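Local coordinates for periplasmic solute binding protein (Pectobacterium atrosepticum, PDB 4RY1) that probably captures a sugar or related solute in the periplasm and delivers it to an ABC-type importer, at residues A[134-137]-A[138-142]; A[331-334]-A[335-339]. All blocks are in the same frame, centred on the assembly; numbering follows the deposited sequence.

Contact 1 (A[134-137]-A[138-142]); sequences YPKT and WDELF
Glu140 reaches back from the first turn of helix 138-152 and accepts the backbone N-H of Lys136 at OE1. The bond from Lys136 N to Glu140 OE1 is short, 2.8 Å, and nearly straight (170°), with the donor close to the line of the C-O bond. Glu140 OE1 takes a second hydrogen from a water that also donates to Tyr134 O, 2.8 Å from each oxygen. In the other direction, Thr137 OG1 accepts from Glu140 N at 3.2 Å and 163°. Thr137 is the N-cap residue, and chi1 of 63° puts OG1 between its backbone N and carbonyl carbon, from where it can accept this capping bond. A second water joins Thr137 OG1 to Glu140 OE2, so that both carboxylate oxygens have partners. The backbone takes over at Thr137 O, which receives Leu141 N at 3.1 Å. Beneath this polar layer Pro135 CB lies 3.6 Å from Glu140 CB, and Pro135 CG lies 3.9 Å from Leu141 CD1, an apolar step continued by Trp127 against the proline and Leu212 and Val217 against the leucine. On the buried flank the indole of Trp138 donates through NE1 to Gln181 and meets Tyr178 and Phe208 edge-to-face.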
loop_
_atom_site.group_PDB
_atom_site.type_symbol
_atom_site.label_atom_id
_atom_site.label_comp_id
_atom_site.label_asym_id
_atom_site.label_seq_id
_atom_site.Cartn_x
_atom_site.Cartn_y
_atom_site.Cartn_z
ATOM N N TYR A 134 -0.260 -15.246 -18.291
ATOM C CA TYR A 134 -0.600 -14.079 -17.480
ATOM C C TYR A 134 -1.271 -13.047 -18.393
ATOM O O TYR A 134 -0.807 -12.820 -19.518
ATOM C CB TYR A 134 0.616 -13.424 -16.809
ATOM C CG TYR A 134 1.413 -14.252 -15.829
ATOM C CD1 TYR A 134 0.820 -15.240 -15.045
ATOM C CD2 TYR A 134 2.768 -14.016 -15.659
ATOM C CE1 TYR A 134 1.570 -15.978 -14.136
ATOM C CE2 TYR A 134 3.523 -14.737 -14.753
ATOM C CZ TYR A 134 2.924 -15.729 -14.003
ATOM O OH TYR A 134 3.679 -16.454 -13.117
ATOM N N PRO A 135 -2.359 -12.417 -17.925
ATOM C CA PRO A 135 -3.138 -11.542 -18.792
ATOM C C PRO A 135 -2.500 -10.169 -19.021
ATOM O O PRO A 135 -1.933 -9.564 -18.129
ATOM C CB PRO A 135 -4.478 -11.426 -18.065
ATOM C CG PRO A 135 -4.125 -11.595 -16.621
ATOM C CD PRO A 135 -2.988 -12.574 -16.602
ATOM N N LYS A 136 -2.582 -9.711 -20.252
ATOM C CA LYS A 136 -2.123 -8.369 -20.626
ATOM C C LYS A 136 -3.284 -7.337 -20.719
ATOM O O LYS A 136 -3.052 -6.119 -20.625
ATOM C CB LYS A 136 -1.256 -8.447 -21.911
ATOM C CG LYS A 136 0.128 -9.048 -21.643
ATOM C CD LYS A 136 1.083 -8.957 -22.831
ATOM C CE LYS A 136 1.329 -10.312 -23.472
ATOM N NZ LYS A 136 1.929 -10.181 -24.829
ATOM N N THR A 137 -4.515 -7.823 -20.874
ATOM C CA THR A 137 -5.717 -6.974 -20.963
ATOM C C THR A 137 -6.793 -7.430 -20.010
ATOM O O THR A 137 -6.743 -8.568 -19.506
ATOM C CB THR A 137 -6.348 -7.042 -22.350
ATOM O OG1 THR A 137 -6.780 -8.386 -22.583
ATOM C CG2 THR A 137 -5.345 -6.610 -23.387
ATOM N N TRP A 138 -7.745 -6.557 -19.751
ATOM C CA TRP A 138 -8.807 -6.910 -18.844
ATOM C C TRP A 138 -9.588 -8.113 -19.415
ATOM O O TRP A 138 -9.987 -9.016 -18.677
ATOM C CB TRP A 138 -9.679 -5.709 -18.536
ATOM C CG TRP A 138 -8.902 -4.623 -17.904
ATOM C CD1 TRP A 138 -8.397 -3.512 -18.515
ATOM C CD2 TRP A 138 -8.483 -4.551 -16.526
ATOM N NE1 TRP A 138 -7.714 -2.752 -17.609
ATOM C CE2 TRP A 138 -7.747 -3.363 -16.383
ATOM C CE3 TRP A 138 -8.654 -5.377 -15.413
ATOM C CZ2 TRP A 138 -7.197 -2.968 -15.168
ATOM C CZ3 TRP A 138 -8.108 -4.977 -14.196
ATOM C CH2 TRP A 138 -7.384 -3.797 -14.092
ATOM N N ASP A 139 -9.728 -8.182 -20.739
ATOM C CA ASP A 139 -10.374 -9.343 -21.375
ATOM C C ASP A 139 -9.763 -10.644 -21.023
ATOM O O ASP A 139 -10.466 -11.610 -20.731
ATOM C CB ASP A 139 -10.280 -9.257 -22.896
ATOM C CG ASP A 139 -11.298 -8.398 -23.443
ATOM O OD1 ASP A 139 -12.165 -7.990 -22.633
ATOM O OD2 ASP A 139 -11.236 -8.126 -24.663
ATOM N N GLU A 140 -8.439 -10.687 -21.120
ATOM C CA GLU A 140 -7.710 -11.905 -20.825
ATOM C C GLU A 140 -7.886 -12.246 -19.358
ATOM O O GLU A 140 -7.955 -13.407 -19.025
ATOM C CB GLU A 140 -6.234 -11.792 -21.207
ATOM C CG GLU A 140 -6.065 -11.578 -22.714
ATOM C CD GLU A 140 -4.656 -11.249 -23.192
ATOM O OE1 GLU A 140 -3.718 -11.087 -22.364
ATOM O OE2 GLU A 140 -4.500 -11.140 -24.433
ATOM N N LEU A 141 -7.947 -11.241 -18.484
ATOM C CA LEU A 141 -8.133 -11.524 -17.059
ATOM C C LEU A 141 -9.483 -12.217 -16.839
ATOM O O LEU A 141 -9.540 -13.280 -16.223
ATOM C CB LEU A 141 -8.008 -10.253 -16.213
ATOM C CG LEU A 141 -8.238 -10.510 -14.712
ATOM C CD1 LEU A 141 -7.165 -11.431 -14.131
ATOM C CD2 LEU A 141 -8.288 -9.198 -13.953
ATOM N N PHE A 142 -10.555 -11.619 -17.358
ATOM C CA PHE A 142 -11.903 -12.189 -17.197
ATOM C C PHE A 142 -11.998 -13.569 -17.813
ATOM O O PHE A 142 -12.633 -14.457 -17.250
ATOM C CB PHE A 142 -12.983 -11.262 -17.767
ATOM C CG PHE A 142 -13.139 -9.985 -16.990
ATOM C CD1 PHE A 142 -13.526 -10.021 -15.660
ATOM C CD2 PHE A 142 -12.897 -8.751 -17.584
ATOM C CE1 PHE A 142 -13.658 -8.853 -14.932
ATOM C CE2 PHE A 142 -13.029 -7.587 -16.859
ATOM C CZ PHE A 142 -13.412 -7.635 -15.531
HETATM O O HOH W 1 -1.445 -12.793 -22.230
HETATM O O HOH W 2 -6.778 -9.265 -25.293
#

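Contact 2 (A[331-334]-A[335-339]); sequences AQKL and LEDIG
Lys333 and Asp337, one helical turn apart, form a salt bridge on the exposed side of helix 329-337. Lys333 NZ donates to Asp337 OD2 at 2.9 Å, and OD2 accepts with its syn lone pair, while the second bond, to Asp337 OD1 at 3.3 Å, is weak. The lysine chain starts anti to its own N (chi1 173°) and bends at chi2 and chi4, which brings NZ round to the oxygen side of the carboxylate. Backbone bonds of the i to i+4 kind run underneath: Leu335 N to Ala331 O, Glu336 N to Gln332 O and Asp337 N to Lys333 O, the last at 2.8 Å. Ile338 N to Leu334 O, where the helix ends, is the least straight, 149°. There Gly339 has positive phi (84°), and its N donates to Glu336 O at 3.0 Å, one of two bonds back into the last turn that make a Schellman motif. Apolar contact is slight: Leu334 CD1 stands 4.1 Å from Ile338 CG2, and both side chains touch Lys317 of helix 313-319. Beside the C-terminal end, the negative charge of Asp337 would be poorly placed for the helix dipole, a cost the lysine ammonium probably offsets.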
loop_
_atom_site.group_PDB
_atom_site.type_symbol
_atom_site.label_atom_id
_atom_site.label_comp_id
_atom_site.label_asym_id
_atom_site.label_seq_id
_atom_site.Cartn_x
_atom_site.Cartn_y
_atom_site.Cartn_z
ATOM N N ALA A 331 20.944 4.721 -1.521
ATOM C CA ALA A 331 20.674 3.568 -0.670
ATOM C C ALA A 331 20.344 2.352 -1.524
ATOM O O ALA A 331 20.877 1.248 -1.266
ATOM C CB ALA A 331 19.560 3.872 0.323
ATOM N N GLN A 332 19.543 2.545 -2.572
ATOM C CA GLN A 332 19.301 1.437 -3.499
ATOM C C GLN A 332 20.602 0.963 -4.119
ATOM O O GLN A 332 20.795 -0.239 -4.241
ATOM C CB GLN A 332 18.347 1.782 -4.638
ATOM C CG GLN A 332 16.915 1.849 -4.203
ATOM C CD GLN A 332 15.958 2.038 -5.366
ATOM O OE1 GLN A 332 16.120 1.461 -6.447
ATOM N NE2 GLN A 332 14.923 2.810 -5.129
ATOM N N LYS A 333 21.462 1.896 -4.539
ATOM C CA LYS A 333 22.704 1.500 -5.220
ATOM C C LYS A 333 23.539 0.650 -4.279
ATOM O O LYS A 333 24.105 -0.376 -4.695
ATOM C CB LYS A 333 23.476 2.729 -5.719
ATOM C CG LYS A 333 24.860 2.433 -6.277
ATOM C CD LYS A 333 24.956 1.720 -7.610
ATOM C CE LYS A 333 26.335 1.960 -8.273
ATOM N NZ LYS A 333 27.560 1.851 -7.412
ATOM N N LEU A 334 23.633 1.058 -3.011
ATOM C CA LEU A 334 24.384 0.275 -2.021
ATOM C C LEU A 334 23.856 -1.134 -1.891
ATOM O O LEU A 334 24.618 -2.104 -1.900
ATOM C CB LEU A 334 24.425 0.972 -0.658
ATOM C CG LEU A 334 25.138 0.208 0.444
ATOM C CD1 LEU A 334 26.590 -0.091 0.122
ATOM C CD2 LEU A 334 25.070 1.021 1.729
ATOM N N LEU A 335 22.544 -1.255 -1.765
ATOM C CA LEU A 335 21.937 -2.579 -1.634
ATOM C C LEU A 335 22.153 -3.453 -2.888
ATOM O O LEU A 335 22.278 -4.658 -2.774
ATOM C CB LEU A 335 20.457 -2.482 -1.272
ATOM C CG LEU A 335 20.151 -1.893 0.095
ATOM C CD1 LEU A 335 18.649 -1.999 0.307
ATOM C CD2 LEU A 335 20.912 -2.564 1.220
ATOM N N GLU A 336 22.151 -2.838 -4.059
ATOM C CA GLU A 336 22.476 -3.578 -5.273
ATOM C C GLU A 336 23.933 -4.010 -5.280
ATOM O O GLU A 336 24.236 -5.170 -5.581
ATOM C CB GLU A 336 22.176 -2.769 -6.516
ATOM C CG GLU A 336 22.284 -3.638 -7.762
ATOM C CD GLU A 336 21.928 -2.918 -9.033
ATOM O OE1 GLU A 336 22.389 -1.779 -9.248
ATOM O OE2 GLU A 336 21.193 -3.513 -9.836
ATOM N N ASP A 337 24.819 -3.100 -4.895
ATOM C CA ASP A 337 26.263 -3.394 -4.898
ATOM C C ASP A 337 26.627 -4.567 -3.979
ATOM O O ASP A 337 27.542 -5.330 -4.254
ATOM C CB ASP A 337 27.069 -2.156 -4.467
ATOM C CG ASP A 337 27.060 -1.039 -5.507
ATOM O OD1 ASP A 337 26.698 -1.273 -6.689
ATOM O OD2 ASP A 337 27.429 0.098 -5.131
ATOM N N ILE A 338 25.926 -4.706 -2.853
ATOM C CA ILE A 338 26.168 -5.791 -1.901
ATOM C C ILE A 338 25.262 -7.017 -2.156
ATOM O O ILE A 338 25.295 -7.968 -1.397
ATOM C CB ILE A 338 26.111 -5.324 -0.425
ATOM C CG1 ILE A 338 24.665 -4.959 0.007
ATOM C CG2 ILE A 338 27.081 -4.165 -0.219
ATOM C CD1 ILE A 338 24.563 -4.682 1.495
ATOM N N GLY A 339 24.465 -6.959 -3.219
ATOM C CA GLY A 339 23.655 -8.081 -3.679
ATOM C C GLY A 339 22.306 -8.297 -3.011
ATOM O O GLY A 339 21.653 -9.296 -3.278
#

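Contacts 1 and 2 treat opposite ends of two different helices: 134-142 starts helix 138-152, whereas 331-339 finishes helix 329-337. Their centres are 35 Å apart and their nearest atoms about 22 Å, so neither touches the other, and they share no helix or strand. Both are partly buried, though contact 1 sets a buried proline, tryptophan and leucine beneath its polar side, while contact 2 buries just an alanine and a leucine. The chemistry follows the helix end. At the start, side-chain oxygens accept backbone N-H groups directly, and waters bridge between oxygens; at the finish, backbone bonds and a glycine turn close the helix and the charged pairing within the contact is lysine with aspartate.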